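Local atomic coordinates of 4-hydroxy-3-methylbut-2-enyl diphosphate reductase, apicoplast (Plasmodium falciparum, PDB entry 4N7B), a protein that reduces (E)-4-hydroxy-3-methylbut-2-enyl diphosphate to isopentenyl and dimethylallyl diphosphate with an iron-sulfur cluster, the last step of apicoplast isoprenoid precursor synthesis. Residues R228-C231 with K232-R236; T481-A484 with S485-E488. One frame throughout, in Å; residues are numbered along the deposited sequence.

In the fold
Two loops that follow neighbouring parallel strands, 221-226 and 477-482, meet beside the iron-sulfur cluster, with interactions 1 and 2 centred 8 Å apart. Interaction 1 places a cluster ligand, C231, at the N-cap of helix 232-247; interaction 2 is the turn that puts A484 against the same cluster and S485 into the probable substrate site. The loops are joined by a salt bridge, R228 NH2 to E488 OE1 at 2.6 Å, and by a probable backbone hydrogen bond, G229 N to S482 O at 3.1 Å. Close to the cluster, V234 CG2 packs on A484 O at 3.4 Å, consistent with the cluster and the probable substrate pocket adjoining here.

Interaction 1: R228-C231 with K232-R236; sequences RGFC and KGVSR. With F3S (Fe3-s4 cluster), chain B.
C231 and V234 form the tight part of this local contact, where the chain leaves the loop after strand 221-226 and enters helix 232-247. C231 is the N-cap residue, and its SG does two things at once: it binds an iron, FE1 of the [3Fe-4S] cluster, at 2.3 Å and accepts the backbone N-H of V234, with N 3.3 Å from SG. With chi1 at 63°, the sulfur lies between the backbone N and the carbonyl carbon, from where it can reach both the metal and the first turn. V234 CG2 also packs against SG, at 3.6 Å. The backbone completes the turn through S235 N, 3.1 Å from C231 O with an N-H...O angle of 163°. G233 brings its CA to 3.8 Å from cluster sulfur S1, a close approach of the helix backbone to the cluster. The backbone N-H of K232 is bonded to Y414 OH.

Toward F230 the packing is looser. V234 CG1 lies over one face of the ring, offset toward the rim, in a CH-pi contact 3.9 Å from the centroid, while S235 CB approaches obliquely. F230, K232 and S235 are partly exposed, and a glycerol lies near the phenyl ring.

The N-H donated to the thiolate, together with the helix N-terminus, would probably stabilise negative charge on the sulfur and thereby influence the redox potential of the cluster.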
# COMPACT_ATOMS: atom_id res chain seq x y z
N ARG A 228 5.95 3.34 -11.35
CA ARG A 228 4.58 3.65 -11.02
C ARG A 228 3.84 2.34 -10.97
O ARG A 228 4.38 1.30 -11.35
CB ARG A 228 3.93 4.49 -12.12
CG ARG A 228 3.88 3.76 -13.50
CD ARG A 228 3.11 4.59 -14.54
NE ARG A 228 2.92 3.87 -15.79
CZ ARG A 228 3.83 3.80 -16.76
NH1 ARG A 228 4.99 4.43 -16.63
NH2 ARG A 228 3.60 3.11 -17.86
N GLY A 229 2.57 2.39 -10.56
CA GLY A 229 1.71 1.22 -10.74
C GLY A 229 2.10 0.04 -9.86
O GLY A 229 2.81 0.20 -8.86
N PHE A 230 1.61 -1.14 -10.23
CA PHE A 230 1.70 -2.34 -9.39
C PHE A 230 3.07 -2.51 -8.74
O PHE A 230 4.11 -2.46 -9.40
CB PHE A 230 1.38 -3.60 -10.21
CG PHE A 230 -0.10 -3.90 -10.36
CD1 PHE A 230 -1.06 -2.99 -9.96
CD2 PHE A 230 -0.52 -5.11 -10.90
CE1 PHE A 230 -2.41 -3.27 -10.11
CE2 PHE A 230 -1.87 -5.40 -11.05
CZ PHE A 230 -2.81 -4.48 -10.65
N CYS A 231 3.06 -2.73 -7.43
CA CYS A 231 4.25 -3.18 -6.73
C CYS A 231 4.19 -4.71 -6.72
O CYS A 231 3.20 -5.31 -7.18
CB CYS A 231 4.24 -2.64 -5.29
SG CYS A 231 2.83 -3.28 -4.36
N LYS A 232 5.21 -5.34 -6.17
CA LYS A 232 5.23 -6.79 -6.11
C LYS A 232 4.26 -7.36 -5.07
O LYS A 232 3.73 -8.45 -5.25
CB LYS A 232 6.65 -7.26 -5.83
CG LYS A 232 6.84 -8.78 -5.97
CD LYS A 232 6.55 -9.26 -7.38
CE LYS A 232 6.86 -10.76 -7.53
NZ LYS A 232 6.50 -11.25 -8.90
N GLY A 233 4.00 -6.63 -3.98
CA GLY A 233 3.09 -7.13 -2.97
C GLY A 233 1.69 -7.24 -3.56
O GLY A 233 0.94 -8.19 -3.31
N VAL A 234 1.35 -6.26 -4.38
CA VAL A 234 0.04 -6.24 -5.01
C VAL A 234 -0.06 -7.32 -6.07
O VAL A 234 -1.05 -8.06 -6.09
CB VAL A 234 -0.26 -4.83 -5.60
CG1 VAL A 234 -1.32 -4.88 -6.68
CG2 VAL A 234 -0.68 -3.88 -4.46
N SER A 235 0.94 -7.45 -6.94
CA SER A 235 0.82 -8.47 -8.00
C SER A 235 0.78 -9.86 -7.37
O SER A 235 -0.01 -10.70 -7.78
CB SER A 235 1.95 -8.35 -9.04
OG SER A 235 3.21 -8.44 -8.42
N ARG A 236 1.59 -10.09 -6.35
CA ARG A 236 1.55 -11.35 -5.61
C ARG A 236 0.18 -11.63 -4.99
O ARG A 236 -0.32 -12.76 -5.01
CB ARG A 236 2.60 -11.31 -4.51
CG ARG A 236 2.64 -12.52 -3.61
CD ARG A 236 3.85 -12.39 -2.69
NE ARG A 236 3.97 -13.45 -1.69
CZ ARG A 236 3.46 -13.39 -0.46
NH1 ARG A 236 2.74 -12.34 -0.07
NH2 ARG A 236 3.65 -14.40 0.39
FE1 F3S B . 3.20 -2.89 -2.12
FE3 F3S B . 4.04 -4.34 -0.01
FE4 F3S B . 4.70 -1.75 -0.30
S1 F3S B . 2.01 -4.22 -0.85
S2 F3S B . 3.02 -0.79 -1.39
S3 F3S B . 5.29 -3.45 -1.58
S4 F3S B . 4.20 -2.80 1.57

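Interaction 2: T481-A484 with S485-E488; sequences TSAA and STPE
S482 meets T486 where strand 477-482 gives way to the loop before helix 488-499, its CB 4.0 Å from T486 CB. Its hydroxyl donates to a water 2.9 Å from OG, and that water in turn donates to T486 O and to E488 OE2, tying the strand end to the start of the next helix. A483 opens a type I beta turn, closed by T486 N donating to A483 O at 3.1 Å; the N-H comes in well above the carbonyl plane, 63° out of it. The methyl of A483 lies 3.6 Å from T486 OG1, which chi1 of -55° sets beside its own backbone N, and the hydroxyl is hydrogen-bonded to V436 O. A484 occupies the second turn position, with its CB turned away from the following residues and in contact with the iron-sulfur cluster. S485, the third, probably binds the substrate, as in related enzymes, and a sulfate ion is bound nearby.

Buried throughout, the turn follows strand 477-482, which lies between strands 221-226 and 432-436 in the parallel sheet: A483 pairs with V436 and packs on helix 442-452, where N443 OD1 receives A484 N, while P487 occupies the N-cap position of helix 488-499.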
# COMPACT_ATOMS: atom_id res chain seq x y z
N THR A 481 1.47 9.74 -12.98
CA THR A 481 1.92 8.53 -12.31
C THR A 481 0.73 7.72 -11.78
O THR A 481 -0.41 8.06 -12.04
CB THR A 481 2.90 8.82 -11.19
OG1 THR A 481 3.43 7.57 -10.71
CG2 THR A 481 2.24 9.52 -10.06
N SER A 482 1.00 6.66 -11.04
CA SER A 482 -0.09 5.83 -10.56
C SER A 482 0.35 5.11 -9.31
O SER A 482 1.54 4.87 -9.10
CB SER A 482 -0.51 4.82 -11.63
OG SER A 482 0.59 3.99 -11.98
N ALA A 483 -0.63 4.79 -8.47
CA ALA A 483 -0.37 4.17 -7.18
C ALA A 483 0.01 2.71 -7.31
O ALA A 483 -0.12 2.11 -8.38
CB ALA A 483 -1.59 4.29 -6.31
N ALA A 484 0.47 2.14 -6.21
CA ALA A 484 0.98 0.78 -6.20
C ALA A 484 -0.09 -0.28 -6.41
O ALA A 484 0.22 -1.45 -6.59
CB ALA A 484 1.73 0.51 -4.88
N SER A 485 -1.35 0.13 -6.38
CA SER A 485 -2.49 -0.79 -6.49
C SER A 485 -3.22 -0.57 -7.81
O SER A 485 -4.22 -1.22 -8.07
CB SER A 485 -3.48 -0.57 -5.34
OG SER A 485 -3.60 0.85 -5.06
N THR A 486 -2.71 0.34 -8.63
CA THR A 486 -3.41 0.75 -9.87
C THR A 486 -3.02 -0.05 -11.15
O THR A 486 -1.85 -0.06 -11.55
CB THR A 486 -3.16 2.24 -10.15
OG1 THR A 486 -3.56 3.01 -9.01
CG2 THR A 486 -3.97 2.69 -11.34
N PRO A 487 -4.00 -0.70 -11.80
CA PRO A 487 -3.74 -1.45 -13.04
C PRO A 487 -3.22 -0.56 -14.15
O PRO A 487 -3.72 0.56 -14.32
CB PRO A 487 -5.11 -2.02 -13.41
CG PRO A 487 -5.92 -1.95 -12.15
CD PRO A 487 -5.41 -0.77 -11.39
N GLU A 488 -2.24 -1.06 -14.90
CA GLU A 488 -1.54 -0.27 -15.92
C GLU A 488 -2.52 0.19 -16.99
O GLU A 488 -2.40 1.32 -17.48
CB GLU A 488 -0.38 -1.07 -16.53
CG GLU A 488 0.40 -0.33 -17.65
CD GLU A 488 0.95 1.04 -17.20
OE1 GLU A 488 1.27 1.87 -18.08
OE2 GLU A 488 1.07 1.30 -15.99
O HOH W 1 -0.40 1.76 -13.57